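Local coordinates for protein phosphoribosyl-aminoimidazole carboxylase (Aspergillus clavatus, PDB 3K5I) that probably makes N5-carboxyaminoimidazole ribonucleotide from 5-aminoimidazole ribonucleotide in purine biosynthesis, using ATP as an ATP-grasp enzyme, at residues M164-T169 and P197-K202; G272-L277 and M284-A289; R25-L30 and R313-L318. All coordinates share one frame; numbering follows the deposited sequence.

Contact 1: M164-T169 and P197-K202; sequences MLKSKT and PLYAEK. With ADP (adenosine-5'-diphosphate), chain G.
K166 and E201 meet through a salt bridge, K166 NZ to E201 OE1 at 3.0 Å, the ammonium lying 41° out of the carboxylate plane. The same nitrogen donates to two atoms of ADP, the alpha-phosphate oxygen O2A at 2.5 Å and the adenine N7 at 2.7 Å, and the lysine chain, extended beyond CG, carries it that far. Three acceptors thus fix the position of the ammonium. On the exocyclic N6 of the adenine, weak bonds run to E201 OE1 and K202 O, while M164 CE, on a chain bent at chi2 and chi3, touches the purine at C4 (3.9 Å).

Apolar and aromatic contacts run beside these bonds. The Y199 ring turns toward the other strand and crosses the K166 chain obliquely, chi1 75° placing CG between the backbone N and the carbonyl carbon, and Y199 OH lies 3.3 Å from K166 CD. Farther along, K168 CG approaches Y199 CD1, and T169 OG1 sits against P197 CG. L165 CD2 meets L198 CD1 at 4.1 Å.

Backbone bonds join M164 with E201 and K166 with Y199 in both directions, and K168 N closes the end on P197 O (2.8 Å). Together these are an antiparallel strand pair in the four-stranded sheet of an ATP-grasp domain, whose face bearing M164, K166 and E201 meets the adenine and alpha-phosphate of the nucleotide.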
loop_
_atom_site.group_PDB
_atom_site.type_symbol
_atom_site.label_atom_id
_atom_site.label_comp_id
_atom_site.label_asym_id
_atom_site.label_seq_id
_atom_site.Cartn_x
_atom_site.Cartn_y
_atom_site.Cartn_z
ATOM N N MET A 164 33.119 -19.205 -3.062
ATOM C CA MET A 164 31.703 -19.348 -2.714
ATOM C C MET A 164 31.189 -20.659 -3.253
ATOM O O MET A 164 31.211 -20.841 -4.461
ATOM C CB MET A 164 30.877 -18.176 -3.269
ATOM C CG MET A 164 29.421 -18.142 -2.777
ATOM S SD MET A 164 29.446 -18.271 -0.999
ATOM C CE MET A 164 29.674 -16.690 -0.642
ATOM N N LEU A 165 30.784 -21.590 -2.400
ATOM C CA LEU A 165 30.291 -22.821 -2.992
ATOM C C LEU A 165 28.836 -22.586 -3.309
ATOM O O LEU A 165 28.121 -22.100 -2.446
ATOM C CB LEU A 165 30.383 -24.045 -2.077
ATOM C CG LEU A 165 30.115 -25.422 -2.717
ATOM C CD1 LEU A 165 30.877 -25.731 -4.051
ATOM C CD2 LEU A 165 30.249 -26.616 -1.690
ATOM N N LYS A 166 28.374 -22.953 -4.502
ATOM C CA LYS A 166 26.963 -22.705 -4.795
ATOM C C LYS A 166 26.218 -23.816 -5.536
ATOM O O LYS A 166 26.789 -24.442 -6.441
ATOM C CB LYS A 166 26.862 -21.479 -5.719
ATOM C CG LYS A 166 27.647 -20.244 -5.370
ATOM C CD LYS A 166 27.096 -19.010 -6.138
ATOM C CE LYS A 166 27.549 -17.603 -5.613
ATOM N NZ LYS A 166 27.161 -16.310 -6.382
ATOM N N SER A 167 24.951 -24.013 -5.173
ATOM C CA SER A 167 24.040 -24.972 -5.797
ATOM C C SER A 167 23.622 -24.266 -7.084
ATOM O O SER A 167 23.303 -23.053 -7.115
ATOM C CB SER A 167 22.691 -25.143 -5.051
ATOM O OG SER A 167 21.835 -26.006 -5.814
ATOM N N LYS A 168 23.615 -25.031 -8.163
ATOM C CA LYS A 168 23.178 -24.462 -9.432
ATOM C C LYS A 168 21.649 -24.246 -9.411
ATOM O O LYS A 168 21.062 -23.281 -9.903
ATOM C CB LYS A 168 23.526 -25.478 -10.512
ATOM C CG LYS A 168 25.017 -25.596 -10.803
ATOM C CD LYS A 168 25.102 -26.617 -11.954
ATOM C CE LYS A 168 26.450 -27.061 -12.494
ATOM N NZ LYS A 168 26.354 -27.352 -13.988
ATOM N N THR A 169 20.924 -25.147 -8.786
ATOM C CA THR A 169 19.493 -24.925 -8.832
ATOM C C THR A 169 18.914 -24.702 -7.458
ATOM O O THR A 169 19.555 -24.953 -6.422
ATOM C CB THR A 169 18.853 -26.226 -9.330
ATOM O OG1 THR A 169 19.320 -27.263 -8.470
ATOM C CG2 THR A 169 19.383 -26.560 -10.711
ATOM N N PRO A 197 23.408 -30.145 -7.547
ATOM C CA PRO A 197 24.407 -29.970 -8.616
ATOM C C PRO A 197 25.097 -28.663 -8.164
ATOM O O PRO A 197 24.426 -27.692 -7.797
ATOM C CB PRO A 197 23.549 -29.591 -9.830
ATOM C CG PRO A 197 22.266 -28.997 -9.257
ATOM C CD PRO A 197 22.075 -29.606 -7.891
ATOM N N LEU A 198 26.424 -28.617 -8.167
ATOM C CA LEU A 198 27.193 -27.453 -7.701
ATOM C C LEU A 198 28.213 -26.922 -8.667
ATOM O O LEU A 198 28.620 -27.553 -9.650
ATOM C CB LEU A 198 28.094 -27.905 -6.534
ATOM C CG LEU A 198 27.375 -28.797 -5.554
ATOM C CD1 LEU A 198 28.393 -29.007 -4.459
ATOM C CD2 LEU A 198 26.091 -28.110 -5.053
ATOM N N TYR A 199 28.703 -25.754 -8.302
ATOM C CA TYR A 199 29.780 -25.131 -9.048
ATOM C C TYR A 199 30.353 -24.189 -7.983
ATOM O O TYR A 199 29.696 -23.852 -7.016
ATOM C CB TYR A 199 29.367 -24.425 -10.335
ATOM C CG TYR A 199 28.682 -23.129 -10.071
ATOM C CD1 TYR A 199 27.349 -23.136 -9.654
ATOM C CD2 TYR A 199 29.356 -21.921 -10.186
ATOM C CE1 TYR A 199 26.715 -21.956 -9.459
ATOM C CE2 TYR A 199 28.714 -20.723 -9.951
ATOM C CZ TYR A 199 27.394 -20.779 -9.556
ATOM O OH TYR A 199 26.596 -19.700 -9.297
ATOM N N ALA A 200 31.606 -23.792 -8.101
ATOM C CA ALA A 200 32.230 -22.886 -7.129
ATOM C C ALA A 200 32.549 -21.573 -7.816
ATOM O O ALA A 200 32.762 -21.543 -9.038
ATOM C CB ALA A 200 33.512 -23.527 -6.572
ATOM N N GLU A 201 32.595 -20.490 -7.046
ATOM C CA GLU A 201 32.902 -19.277 -7.781
ATOM C C GLU A 201 34.148 -18.634 -7.176
ATOM O O GLU A 201 34.359 -18.683 -5.959
ATOM C CB GLU A 201 31.629 -18.436 -7.680
ATOM C CG GLU A 201 30.964 -18.162 -9.003
ATOM C CD GLU A 201 29.822 -17.177 -8.836
ATOM O OE1 GLU A 201 29.801 -16.461 -7.814
ATOM O OE2 GLU A 201 28.936 -17.111 -9.714
ATOM N N LYS A 202 35.001 -18.046 -8.004
ATOM C CA LYS A 202 36.200 -17.437 -7.444
ATOM C C LYS A 202 35.666 -16.295 -6.606
ATOM O O LYS A 202 34.639 -15.706 -6.969
ATOM C CB LYS A 202 37.118 -16.929 -8.557
ATOM C CG LYS A 202 37.952 -15.734 -8.131
ATOM C CD LYS A 202 39.105 -15.550 -9.128
ATOM C CE LYS A 202 40.339 -16.341 -8.741
ATOM N NZ LYS A 202 41.450 -16.144 -9.721
HETATM P PB ADP G . 21.149 -16.083 -3.930
HETATM O O1B ADP G . 20.711 -17.068 -2.915
HETATM O O2B ADP G . 20.344 -16.641 -5.084
HETATM O O3B ADP G . 20.898 -14.554 -4.138
HETATM P PA ADP G . 23.853 -15.038 -4.687
HETATM O O1A ADP G . 23.301 -13.755 -5.128
HETATM O O2A ADP G . 24.828 -15.537 -5.725
HETATM O O3A ADP G . 22.716 -16.098 -4.282
HETATM O "O5'" ADP G . 24.694 -14.603 -3.388
HETATM C "C5'" ADP G . 24.139 -13.765 -2.368
HETATM C "C4'" ADP G . 25.202 -12.827 -1.854
HETATM O "O4'" ADP G . 26.334 -13.595 -1.369
HETATM C "C3'" ADP G . 25.894 -11.894 -2.832
HETATM O "O3'" ADP G . 25.154 -10.665 -2.746
HETATM C "C2'" ADP G . 27.265 -11.590 -2.217
HETATM O "O2'" ADP G . 27.140 -10.946 -0.914
HETATM C "C1'" ADP G . 27.532 -13.010 -1.763
HETATM N N9 ADP G . 28.292 -13.645 -2.828
HETATM C C8 ADP G . 27.739 -14.346 -3.864
HETATM N N7 ADP G . 28.678 -14.679 -4.779
HETATM C C5 ADP G . 29.843 -14.212 -4.205
HETATM C C6 ADP G . 31.202 -14.379 -4.637
HETATM N N6 ADP G . 31.752 -14.846 -5.607
HETATM N N1 ADP G . 32.143 -13.791 -3.843
HETATM C C2 ADP G . 31.863 -13.160 -2.641
HETATM N N3 ADP G . 30.635 -13.111 -2.199
HETATM C C4 ADP G . 29.657 -13.604 -2.980
#

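Contact 2: G272-L277 and M284-A289; sequences GVEMFL and MLCEIA. With MG (magnesium ion), chain H; ADP (adenosine-5'-diphosphate), chain G.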
loop_
_atom_site.group_PDB
_atom_site.type_symbol
_atom_site.label_atom_id
_atom_site.label_comp_id
_atom_site.label_asym_id
_atom_site.label_seq_id
_atom_site.Cartn_x
_atom_site.Cartn_y
_atom_site.Cartn_z
ATOM N N GLY A 272 15.481 -8.170 -12.029
ATOM C CA GLY A 272 16.356 -7.735 -10.949
ATOM C C GLY A 272 17.810 -7.983 -11.289
ATOM O O GLY A 272 18.196 -9.124 -11.518
ATOM N N VAL A 273 18.626 -6.926 -11.246
ATOM C CA VAL A 273 20.069 -7.100 -11.523
ATOM C C VAL A 273 21.056 -6.852 -10.333
ATOM O O VAL A 273 21.094 -5.761 -9.790
ATOM C CB VAL A 273 20.483 -6.493 -12.884
ATOM C CG1 VAL A 273 21.948 -6.660 -13.061
ATOM C CG2 VAL A 273 19.697 -7.159 -14.054
ATOM N N GLU A 274 21.818 -7.856 -9.900
ATOM C CA GLU A 274 22.760 -7.766 -8.784
ATOM C C GLU A 274 24.199 -7.630 -9.280
ATOM O O GLU A 274 24.637 -8.476 -10.040
ATOM C CB GLU A 274 22.615 -9.044 -7.953
ATOM C CG GLU A 274 21.341 -8.922 -7.138
ATOM C CD GLU A 274 20.984 -10.166 -6.307
ATOM O OE1 GLU A 274 19.880 -10.190 -5.743
ATOM O OE2 GLU A 274 21.756 -11.138 -6.191
ATOM N N MET A 275 24.921 -6.578 -8.888
ATOM C CA MET A 275 26.299 -6.366 -9.341
ATOM C C MET A 275 27.202 -6.059 -8.178
ATOM O O MET A 275 26.802 -5.683 -7.081
ATOM C CB MET A 275 26.396 -5.187 -10.298
ATOM C CG MET A 275 25.527 -5.450 -11.503
ATOM S SD MET A 275 24.989 -3.994 -12.388
ATOM C CE MET A 275 23.729 -3.271 -11.307
ATOM N N PHE A 276 28.481 -6.286 -8.392
ATOM C CA PHE A 276 29.365 -6.002 -7.284
ATOM C C PHE A 276 30.195 -4.820 -7.748
ATOM O O PHE A 276 30.408 -4.677 -8.950
ATOM C CB PHE A 276 30.365 -7.129 -7.050
ATOM C CG PHE A 276 29.804 -8.500 -6.829
ATOM C CD1 PHE A 276 30.061 -9.490 -7.758
ATOM C CD2 PHE A 276 29.120 -8.842 -5.693
ATOM C CE1 PHE A 276 29.621 -10.779 -7.562
ATOM C CE2 PHE A 276 28.647 -10.159 -5.498
ATOM C CZ PHE A 276 28.924 -11.140 -6.430
ATOM N N LEU A 277 30.676 -4.016 -6.800
ATOM C CA LEU A 277 31.490 -2.867 -7.150
ATOM C C LEU A 277 32.872 -3.246 -6.726
ATOM O O LEU A 277 33.106 -3.614 -5.567
ATOM C CB LEU A 277 31.086 -1.568 -6.463
ATOM C CG LEU A 277 31.766 -0.306 -7.057
ATOM C CD1 LEU A 277 31.755 0.086 -8.524
ATOM C CD2 LEU A 277 31.304 0.889 -6.266
ATOM N N MET A 284 30.902 -5.806 -11.935
ATOM C CA MET A 284 30.639 -7.208 -12.155
ATOM C C MET A 284 29.176 -7.505 -11.861
ATOM O O MET A 284 28.489 -6.929 -11.006
ATOM C CB MET A 284 31.555 -8.002 -11.244
ATOM C CG MET A 284 31.771 -9.416 -11.660
ATOM S SD MET A 284 33.574 -9.708 -11.576
ATOM C CE MET A 284 33.643 -10.908 -10.342
ATOM N N LEU A 285 28.692 -8.440 -12.652
ATOM C CA LEU A 285 27.322 -8.833 -12.456
ATOM C C LEU A 285 27.447 -9.925 -11.387
ATOM O O LEU A 285 28.481 -10.606 -11.324
ATOM C CB LEU A 285 26.767 -9.368 -13.780
ATOM C CG LEU A 285 25.359 -9.905 -13.537
ATOM C CD1 LEU A 285 24.301 -9.395 -14.531
ATOM C CD2 LEU A 285 25.540 -11.395 -13.586
ATOM N N CYS A 286 26.472 -10.015 -10.483
ATOM C CA CYS A 286 26.484 -11.027 -9.428
ATOM C C CYS A 286 25.434 -12.057 -9.858
ATOM O O CYS A 286 25.660 -13.243 -9.785
ATOM C CB CYS A 286 26.081 -10.487 -8.052
ATOM S SG CYS A 286 25.930 -11.918 -6.927
ATOM N N GLU A 287 24.281 -11.605 -10.336
ATOM C CA GLU A 287 23.219 -12.502 -10.777
ATOM C C GLU A 287 22.059 -11.646 -11.282
ATOM O O GLU A 287 21.969 -10.437 -10.995
ATOM C CB GLU A 287 22.725 -13.417 -9.658
ATOM C CG GLU A 287 21.512 -12.944 -8.847
ATOM C CD GLU A 287 21.149 -13.974 -7.770
ATOM O OE1 GLU A 287 21.275 -15.175 -8.079
ATOM O OE2 GLU A 287 20.789 -13.671 -6.607
ATOM N N ILE A 288 21.240 -12.286 -12.111
ATOM C CA ILE A 288 20.075 -11.649 -12.715
ATOM C C ILE A 288 18.866 -12.536 -12.353
ATOM O O ILE A 288 18.986 -13.762 -12.358
ATOM C CB ILE A 288 20.116 -11.444 -14.239
ATOM C CG1 ILE A 288 18.953 -10.546 -14.674
ATOM C CG2 ILE A 288 20.113 -12.809 -15.026
ATOM C CD1 ILE A 288 18.872 -10.108 -16.174
ATOM N N ALA A 289 17.752 -11.878 -12.018
ATOM C CA ALA A 289 16.440 -12.412 -11.605
ATOM C C ALA A 289 15.340 -11.987 -12.612
ATOM O O ALA A 289 15.126 -10.775 -12.854
ATOM C CB ALA A 289 16.093 -11.833 -10.247
HETATM MG MG MG H . 21.441 -12.606 -5.023
HETATM P PB ADP G . 21.149 -16.083 -3.930
HETATM O O1B ADP G . 20.711 -17.068 -2.915
HETATM O O2B ADP G . 20.344 -16.641 -5.084
HETATM O O3B ADP G . 20.898 -14.554 -4.138
HETATM P PA ADP G . 23.853 -15.038 -4.687
HETATM O O1A ADP G . 23.301 -13.755 -5.128
HETATM O O2A ADP G . 24.828 -15.537 -5.725
HETATM O O3A ADP G . 22.716 -16.098 -4.282
HETATM O "O5'" ADP G . 24.694 -14.603 -3.388
HETATM C "C5'" ADP G . 24.139 -13.765 -2.368
HETATM C "C4'" ADP G . 25.202 -12.827 -1.854
HETATM O "O4'" ADP G . 26.334 -13.595 -1.369
HETATM C "C3'" ADP G . 25.894 -11.894 -2.832
HETATM O "O3'" ADP G . 25.154 -10.665 -2.746
HETATM C "C2'" ADP G . 27.265 -11.590 -2.217
HETATM O "O2'" ADP G . 27.140 -10.946 -0.914
HETATM C "C1'" ADP G . 27.532 -13.010 -1.763
HETATM N N9 ADP G . 28.292 -13.645 -2.828
HETATM C C8 ADP G . 27.739 -14.346 -3.864
HETATM N N7 ADP G . 28.678 -14.679 -4.779
HETATM C C5 ADP G . 29.843 -14.212 -4.205
HETATM C C6 ADP G . 31.202 -14.379 -4.637
HETATM N N6 ADP G . 31.752 -14.846 -5.607
HETATM N N1 ADP G . 32.143 -13.791 -3.843
HETATM C C2 ADP G . 31.863 -13.160 -2.641
HETATM N N3 ADP G . 30.635 -13.111 -2.199
HETATM C C4 ADP G . 29.657 -13.604 -2.980
HETATM O O HOH W 1 19.555 -12.499 -4.377
HETATM O O HOH W 2 22.385 -11.695 -3.189
#
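E274 and E287 lie side by side and point the same way, their carboxylate planes turned 50° apart, and together they hold a magnesium ion: E274 OE2 binds it at 1.9 Å and E287 OE2 at 2.0 Å. E274 OE2 and E287 OE2 lie 2.7 Å apart without a hydrogen bond because both bind the metal, whose charge probably offsets theirs. ADP O3B and O1A and two waters complete six ligands. One of the waters also donates to E274 OE1 (2.7 Å), the carboxylate oxygen that does not bind the metal. With both chains extended beyond CG, the carboxylates reach the magnesium ion beside the phosphates.

C286, which with E287 faces E274 in a classic beta bulge, turns its side chain onto the F276 ring. C286 CB lies over one face, offset toward the rim, 3.6 Å from the F276 centroid and 24° off the normal, a CH-pi contact, while C286 SG approaches obliquely at 4.0 Å from the centroid. The ring edge, in turn, meets the ribose at ADP C2', F276 CE2 being 3.8 Å from that atom.

On the other side of the sheet V273 CG2 touches I288 CG1 at 3.5 Å, and the side chains of V273 and L285 cross at about a right angle, CG1 against CD1. Helix 248-263 packs on this side, against M275, L277, L285 and I288. Strand 206-216 flanks the hairpin beyond strand 269-278, whereas strand 283-289 is outermost in the eight-stranded sheet, with helix 124-132 touching L285 and E287.

Contact 3: R25-L30 and R313-L318; sequences RKVGVL and RAILDL
R25 and L316 slide past each other in opposite directions at the foot of strand 26-30. The arginine's bond from CA to CB is directed toward the 313-318 segment, and CG, anti to the carbonyl carbon, and CD carry the chain on to it before it bends at chi3 (-104°). Contact begins at NE, 4.1 Å from L316 CD2. That methyl sits over the centre of the guanidinium, 3.7 Å from R25 CZ, and is nearly as close to NH1. The tip, NH2, comes within 2.5 Å of L316 O, and L318 CD2 nears it obliquely. D317 OD2 is 4.8 Å from R25 NH2, a separation at which a weak attraction is possible, although D317 makes its salt bridge to K268. R25 NH1, the other terminal guanidinium nitrogen, is close to the like-charged NZ of K110.

Two residues along the strand, V27 divides its two methyls between the residues at the helix end: CG2 meets L316 CD1 at 3.8 Å, and CG1 meets I315 CD1 at 4.1 Å. Strand 89-92 extends this apolar patch, V89 touching L316 and T91 touching I315.

The helix end itself is closed by a Schellman motif. D317 takes positive phi (57°), L318 N bonds R313 O at 2.7 Å, and D317 N makes a weak bond to A314 O. R313 O also accepts from L316 N, which reaches it from the opposite face of its plane. This capped end of helix 307-315 packs on the parallel sheet of the preATP-grasp domain, in which strand 26-30 is the middle strand and leads toward G33 of the 5-aminoimidazole ribonucleotide pocket.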
loop_
_atom_site.group_PDB
_atom_site.type_symbol
_atom_site.label_atom_id
_atom_site.label_comp_id
_atom_site.label_asym_id
_atom_site.label_seq_id
_atom_site.Cartn_x
_atom_site.Cartn_y
_atom_site.Cartn_z
ATOM N N ARG A 25 -8.595 -8.773 -17.789
ATOM C CA ARG A 25 -7.729 -9.944 -17.833
ATOM C C ARG A 25 -7.371 -10.489 -16.466
ATOM O O ARG A 25 -7.317 -9.768 -15.459
ATOM C CB ARG A 25 -6.515 -9.700 -18.714
ATOM C CG ARG A 25 -6.981 -8.900 -19.918
ATOM C CD ARG A 25 -6.013 -8.934 -21.048
ATOM N NE ARG A 25 -5.280 -7.681 -21.132
ATOM C CZ ARG A 25 -4.042 -7.608 -21.605
ATOM N NH1 ARG A 25 -3.405 -8.689 -22.050
ATOM N NH2 ARG A 25 -3.438 -6.436 -21.647
ATOM N N LYS A 26 -7.140 -11.798 -16.478
ATOM C CA LYS A 26 -6.789 -12.557 -15.302
ATOM C C LYS A 26 -5.306 -12.841 -15.432
ATOM O O LYS A 26 -4.789 -13.116 -16.507
ATOM C CB LYS A 26 -7.646 -13.838 -15.270
ATOM C CG LYS A 26 -8.980 -13.695 -14.484
ATOM C CD LYS A 26 -9.995 -14.869 -14.575
ATOM C CE LYS A 26 -10.573 -15.080 -15.979
ATOM N NZ LYS A 26 -10.424 -16.402 -16.687
ATOM N N VAL A 27 -4.604 -12.712 -14.320
ATOM C CA VAL A 27 -3.167 -12.949 -14.277
ATOM C C VAL A 27 -2.865 -14.176 -13.415
ATOM O O VAL A 27 -3.396 -14.223 -12.280
ATOM C CB VAL A 27 -2.418 -11.778 -13.619
ATOM C CG1 VAL A 27 -0.954 -12.141 -13.625
ATOM C CG2 VAL A 27 -2.638 -10.454 -14.415
ATOM N N GLY A 28 -2.090 -15.134 -13.935
ATOM C CA GLY A 28 -1.748 -16.377 -13.211
ATOM C C GLY A 28 -0.373 -16.100 -12.676
ATOM O O GLY A 28 0.524 -15.729 -13.470
ATOM N N VAL A 29 -0.223 -16.249 -11.364
ATOM C CA VAL A 29 1.121 -16.027 -10.807
ATOM C C VAL A 29 1.649 -17.335 -10.245
ATOM O O VAL A 29 1.053 -17.938 -9.350
ATOM C CB VAL A 29 1.262 -14.875 -9.734
ATOM C CG1 VAL A 29 0.559 -15.236 -8.447
ATOM C CG2 VAL A 29 2.759 -14.686 -9.278
ATOM N N LEU A 30 2.780 -17.785 -10.771
ATOM C CA LEU A 30 3.335 -19.021 -10.270
ATOM C C LEU A 30 4.142 -18.755 -8.966
ATOM O O LEU A 30 5.232 -18.207 -9.032
ATOM C CB LEU A 30 4.364 -19.437 -11.303
ATOM C CG LEU A 30 4.003 -20.486 -12.348
ATOM C CD1 LEU A 30 2.588 -21.226 -12.395
ATOM C CD2 LEU A 30 4.620 -19.807 -13.555
ATOM N N ARG A 313 1.769 -3.926 -15.213
ATOM C CA ARG A 313 1.598 -3.124 -16.408
ATOM C C ARG A 313 2.357 -3.712 -17.576
ATOM O O ARG A 313 1.840 -3.832 -18.706
ATOM C CB ARG A 313 2.065 -1.672 -16.161
ATOM C CG ARG A 313 1.053 -0.951 -15.282
ATOM C CD ARG A 313 1.578 0.376 -14.620
ATOM N NE ARG A 313 0.550 1.091 -13.842
ATOM C CZ ARG A 313 0.048 2.298 -14.123
ATOM N NH1 ARG A 313 0.386 2.961 -15.203
ATOM N NH2 ARG A 313 -0.854 2.884 -13.353
ATOM N N ALA A 314 3.605 -4.074 -17.271
ATOM C CA ALA A 314 4.456 -4.588 -18.346
ATOM C C ALA A 314 3.903 -5.833 -19.018
ATOM O O ALA A 314 3.869 -5.961 -20.253
ATOM C CB ALA A 314 5.861 -4.858 -17.862
ATOM N N ILE A 315 3.488 -6.780 -18.188
ATOM C CA ILE A 315 2.995 -8.011 -18.748
ATOM C C ILE A 315 1.581 -7.882 -19.309
ATOM O O ILE A 315 1.081 -8.846 -19.892
ATOM C CB ILE A 315 2.953 -9.143 -17.673
ATOM C CG1 ILE A 315 1.984 -8.782 -16.576
ATOM C CG2 ILE A 315 4.311 -9.484 -17.073
ATOM C CD1 ILE A 315 1.903 -10.000 -15.725
ATOM N N LEU A 316 0.937 -6.742 -19.078
ATOM C CA LEU A 316 -0.443 -6.484 -19.529
ATOM C C LEU A 316 -0.452 -5.415 -20.612
ATOM O O LEU A 316 -1.533 -4.985 -21.035
ATOM C CB LEU A 316 -1.373 -6.063 -18.377
ATOM C CG LEU A 316 -1.604 -7.340 -17.585
ATOM C CD1 LEU A 316 -2.367 -7.136 -16.291
ATOM C CD2 LEU A 316 -2.304 -8.468 -18.401
ATOM N N ASP A 317 0.745 -4.987 -21.028
ATOM C CA ASP A 317 0.898 -3.951 -22.029
ATOM C C ASP A 317 0.200 -2.675 -21.633
ATOM O O ASP A 317 -0.424 -2.028 -22.478
ATOM C CB ASP A 317 0.446 -4.427 -23.412
ATOM C CG ASP A 317 1.234 -5.677 -23.799
ATOM O OD1 ASP A 317 2.455 -5.675 -23.514
ATOM O OD2 ASP A 317 0.644 -6.685 -24.244
ATOM N N LEU A 318 0.295 -2.335 -20.352
ATOM C CA LEU A 318 -0.334 -1.090 -19.885
ATOM C C LEU A 318 0.797 -0.085 -19.773
ATOM O O LEU A 318 1.967 -0.456 -19.635
ATOM C CB LEU A 318 -1.067 -1.193 -18.547
ATOM C CG LEU A 318 -2.010 -2.354 -18.351
ATOM C CD1 LEU A 318 -2.972 -2.216 -17.194
ATOM C CD2 LEU A 318 -2.668 -2.540 -19.692
#

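In the fold
Contacts 1 and 2 are both buried and both touch ADP, yet belong to different sheets of the ATP-grasp region, their centres about 16 Å apart. Contact 1 meets the base and alpha-phosphate through a lysine paired with a glutamate and a methionine; contact 2 meets the ribose and phosphates through a ring and a metal held by two glutamates. Contact 3, only partly buried and with centre about 33 Å from that of contact 1 and 25 Å from that of contact 2, joins a strand to a helix end rather than two strands, by an arginine laid against a leucine and by apolar contacts of a valine. Both nucleotide contacts are nested in the chain loop it closes.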